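Local coordinates for protein paraflagellar rod component (Trypanosoma brucei, PDB 2Q0X) that is of unknown function but adopts an alpha/beta-hydrolase fold and is named as a component of the paraflagellar rod, at residues A[89-94]-A[122-127]. Numbering follows the deposited sequence.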
ATOM      1  N   HIS A  89      -8.932  12.514   8.334  1.00 28.48           N
ATOM      2  CA  HIS A  89      -8.989  12.432   6.877  1.00 28.30           C
ATOM      3  C   HIS A  89      -8.998  10.995   6.377  1.00 27.89           C
ATOM      4  O   HIS A  89      -9.738  10.691   5.458  1.00 27.79           O
ATOM      5  CB  HIS A  89      -7.863  13.242   6.247  1.00 28.58           C
ATOM      6  CG  HIS A  89      -8.035  14.724   6.405  1.00 28.73           C
ATOM      7  ND1 HIS A  89      -7.925  15.355   7.625  1.00 29.17           N
ATOM      8  CD2 HIS A  89      -8.298  15.697   5.500  1.00 29.35           C
ATOM      9  CE1 HIS A  89      -8.125  16.653   7.467  1.00 29.70           C
ATOM     10  NE2 HIS A  89      -8.352  16.887   6.186  1.00 29.56           N
ATOM     11  N   ASP A  90      -8.194  10.119   6.982  1.00 27.51           N
ATOM     12  CA  ASP A  90      -8.281   8.678   6.733  1.00 27.46           C
ATOM     13  C   ASP A  90      -9.716   8.170   6.953  1.00 26.89           C
ATOM     14  O   ASP A  90     -10.250   7.450   6.114  1.00 26.33           O
ATOM     15  CB  ASP A  90      -7.355   7.894   7.684  1.00 27.87           C
ATOM     16  CG  ASP A  90      -5.950   7.638   7.114  1.00 29.40           C
ATOM     17  OD1 ASP A  90      -5.669   7.852   5.918  1.00 29.14           O
ATOM     18  OD2 ASP A  90      -5.107   7.175   7.916  1.00 32.83           O
ATOM     19  N   ALA A  91     -10.295   8.537   8.108  1.00 26.33           N
ATOM     20  CA  ALA A  91     -11.683   8.217   8.475  1.00 26.18           C
ATOM     21  C   ALA A  91     -12.671   8.658   7.411  1.00 25.80           C
ATOM     22  O   ALA A  91     -13.534   7.885   7.001  1.00 25.62           O
ATOM     23  CB  ALA A  91     -12.052   8.892   9.805  1.00 25.83           C
ATOM     24  N   GLU A  92     -12.516   9.900   6.979  1.00 25.54           N
ATOM     25  CA  GLU A  92     -13.316  10.467   5.912  1.00 26.06           C
ATOM     26  C   GLU A  92     -13.229   9.664   4.613  1.00 25.52           C
ATOM     27  O   GLU A  92     -14.248   9.386   3.997  1.00 24.93           O
ATOM     28  CB  GLU A  92     -12.916  11.923   5.667  1.00 26.68           C
ATOM     29  CG  GLU A  92     -13.771  12.599   4.622  1.00 28.70           C
ATOM     30  CD  GLU A  92     -13.601  14.094   4.601  1.00 31.35           C
ATOM     31  OE1 GLU A  92     -12.450  14.575   4.790  1.00 33.80           O
ATOM     32  OE2 GLU A  92     -14.619  14.789   4.364  1.00 32.81           O
ATOM     33  N   ASP A  93     -12.013   9.303   4.202  1.00 25.47           N
ATOM     34  CA  ASP A  93     -11.812   8.413   3.051  1.00 25.18           C
ATOM     35  C   ASP A  93     -12.517   7.071   3.220  1.00 24.58           C
ATOM     36  O   ASP A  93     -13.144   6.581   2.290  1.00 24.77           O
ATOM     37  CB  ASP A  93     -10.316   8.151   2.819  1.00 25.74           C
ATOM     38  CG  ASP A  93      -9.560   9.395   2.451  1.00 25.52           C
ATOM     39  OD1 ASP A  93     -10.181  10.349   1.972  1.00 26.21           O
ATOM     40  OD2 ASP A  93      -8.343   9.421   2.667  1.00 27.19           O
ATOM     41  N   VAL A  94     -12.420   6.483   4.404  1.00 24.12           N
ATOM     42  CA  VAL A  94     -13.164   5.254   4.717  1.00 23.68           C
ATOM     43  C   VAL A  94     -14.688   5.444   4.650  1.00 23.76           C
ATOM     44  O   VAL A  94     -15.401   4.561   4.143  1.00 23.59           O
ATOM     45  CB  VAL A  94     -12.713   4.632   6.057  1.00 23.80           C
ATOM     46  CG1 VAL A  94     -13.525   3.361   6.363  1.00 23.95           C
ATOM     47  CG2 VAL A  94     -11.170   4.278   5.996  1.00 22.21           C
ATOM     48  N   VAL A 122     -11.992   4.086  13.351  1.00 26.99           N
ATOM     49  CA  VAL A 122     -13.336   3.646  13.624  1.00 27.55           C
ATOM     50  C   VAL A 122     -14.021   4.579  14.623  1.00 28.04           C
ATOM     51  O   VAL A 122     -15.186   4.905  14.427  1.00 27.72           O
ATOM     52  CB  VAL A 122     -13.379   2.163  14.073  1.00 27.72           C
ATOM     53  CG1 VAL A 122     -14.775   1.772  14.614  1.00 26.79           C
ATOM     54  CG2 VAL A 122     -12.982   1.254  12.912  1.00 27.43           C
ATOM     55  N   PHE A 123     -13.305   5.027  15.664  1.00 28.40           N
ATOM     56  CA  PHE A 123     -13.909   5.900  16.671  1.00 28.85           C
ATOM     57  C   PHE A 123     -14.293   7.240  16.059  1.00 29.76           C
ATOM     58  O   PHE A 123     -15.389   7.761  16.315  1.00 29.72           O
ATOM     59  CB  PHE A 123     -13.007   6.091  17.901  1.00 28.56           C
ATOM     60  CG  PHE A 123     -12.904   4.859  18.772  1.00 28.36           C
ATOM     61  CD1 PHE A 123     -13.993   4.434  19.520  1.00 26.93           C
ATOM     62  CD2 PHE A 123     -11.725   4.110  18.822  1.00 27.36           C
ATOM     63  CE1 PHE A 123     -13.913   3.304  20.317  1.00 27.20           C
ATOM     64  CE2 PHE A 123     -11.641   2.979  19.619  1.00 27.46           C
ATOM     65  CZ  PHE A 123     -12.732   2.577  20.369  1.00 27.69           C
ATOM     66  N   GLU A 124     -13.394   7.763  15.225  1.00 30.68           N
ATOM     67  CA  GLU A 124     -13.622   8.979  14.447  1.00 31.34           C
ATOM     68  C   GLU A 124     -14.789   8.831  13.464  1.00 31.90           C
ATOM     69  O   GLU A 124     -15.653   9.715  13.369  1.00 31.85           O
ATOM     70  CB  GLU A 124     -12.333   9.334  13.708  1.00 31.46           C
ATOM     71  CG  GLU A 124     -12.356  10.637  12.978  1.00 32.43           C
ATOM     72  CD  GLU A 124     -12.561  11.830  13.884  1.00 33.82           C
ATOM     73  OE1 GLU A 124     -12.114  11.799  15.068  1.00 34.65           O
ATOM     74  OE2 GLU A 124     -13.168  12.807  13.392  1.00 35.04           O
ATOM     75  N   LEU A 125     -14.819   7.706  12.753  1.00 32.59           N
ATOM     76  CA  LEU A 125     -15.925   7.374  11.853  1.00 33.25           C
ATOM     77  C   LEU A 125     -17.255   7.372  12.580  1.00 33.42           C
ATOM     78  O   LEU A 125     -18.170   8.046  12.168  1.00 33.56           O
ATOM     79  CB  LEU A 125     -15.743   5.993  11.191  1.00 33.37           C
ATOM     80  CG  LEU A 125     -15.183   5.950   9.764  1.00 33.72           C
ATOM     81  CD1 LEU A 125     -14.997   4.501   9.274  1.00 32.83           C
ATOM     82  CD2 LEU A 125     -16.083   6.697   8.849  1.00 33.19           C
ATOM     83  N   LEU A 126     -17.342   6.581  13.642  1.00 33.99           N
ATOM     84  CA  LEU A 126     -18.584   6.373  14.388  1.00 34.50           C
ATOM     85  C   LEU A 126     -19.198   7.652  14.982  1.00 34.72           C
ATOM     86  O   LEU A 126     -20.410   7.724  15.145  1.00 34.78           O
ATOM     87  CB  LEU A 126     -18.385   5.319  15.483  1.00 34.79           C
ATOM     88  CG  LEU A 126     -18.652   3.878  15.029  1.00 35.60           C
ATOM     89  CD1 LEU A 126     -17.955   3.550  13.756  1.00 35.79           C
ATOM     90  CD2 LEU A 126     -18.207   2.920  16.075  1.00 36.35           C
ATOM     91  N   GLU A 127     -18.378   8.658  15.275  1.00 34.92           N
ATOM     92  CA  GLU A 127     -18.887   9.927  15.739  1.00 35.32           C
ATOM     93  C   GLU A 127     -19.281  10.874  14.602  1.00 34.25           C
ATOM     94  O   GLU A 127     -20.165  11.697  14.792  1.00 34.17           O
ATOM     95  CB  GLU A 127     -17.930  10.596  16.737  1.00 35.65           C
ATOM     96  CG  GLU A 127     -16.614  11.146  16.188  1.00 37.43           C
ATOM     97  CD  GLU A 127     -15.866  12.034  17.214  1.00 37.83           C
ATOM     98  OE1 GLU A 127     -15.210  13.044  16.798  1.00 40.35           O
ATOM     99  OE2 GLU A 127     -15.940  11.717  18.436  1.00 41.42           O
TER
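Leu125 reaches across to helix 87-104 with both methyls: CD1 meets Val94 CG1 at 3.5 Å, tighter than usual for two carbons, and CD2 lies 3.4 Å from the backbone oxygen Ala91 O. The Val94 and Leu125 side chains cross at about a right angle; Val94 CG1, the branch that touches, stands anti to its own backbone N (chi1 179°). One turn back, the methyl of Ala91 points at helix 119-128 and meets the aliphatic root of Glu124, where Ala91 CB lies 3.6 Å from Glu124 CG. The short side chain lets the backbones approach closely, with Ala91 CA and Leu125 CA 5.5 Å apart. The axes of segments 89-94 and 122-127 approach to 8.7 Å and cross at -63°. Both helices belong to the alpha/beta-hydrolase fold: they flank parallel strand 110-115 in sequence, and helix 119-128 packs on this strand and its neighbour 135-143. Leu125 also touches Leu112 of strand 110-115, and Asp95 and Ile98 farther along helix 87-104. A bend at chi2 (62°) turns the Glu124 carboxylate off the line of the CB-CG stem that meets Ala91; its weak hydrogen bonds go to His87, at the start of the partner helix, and to Asn128 of its own helix.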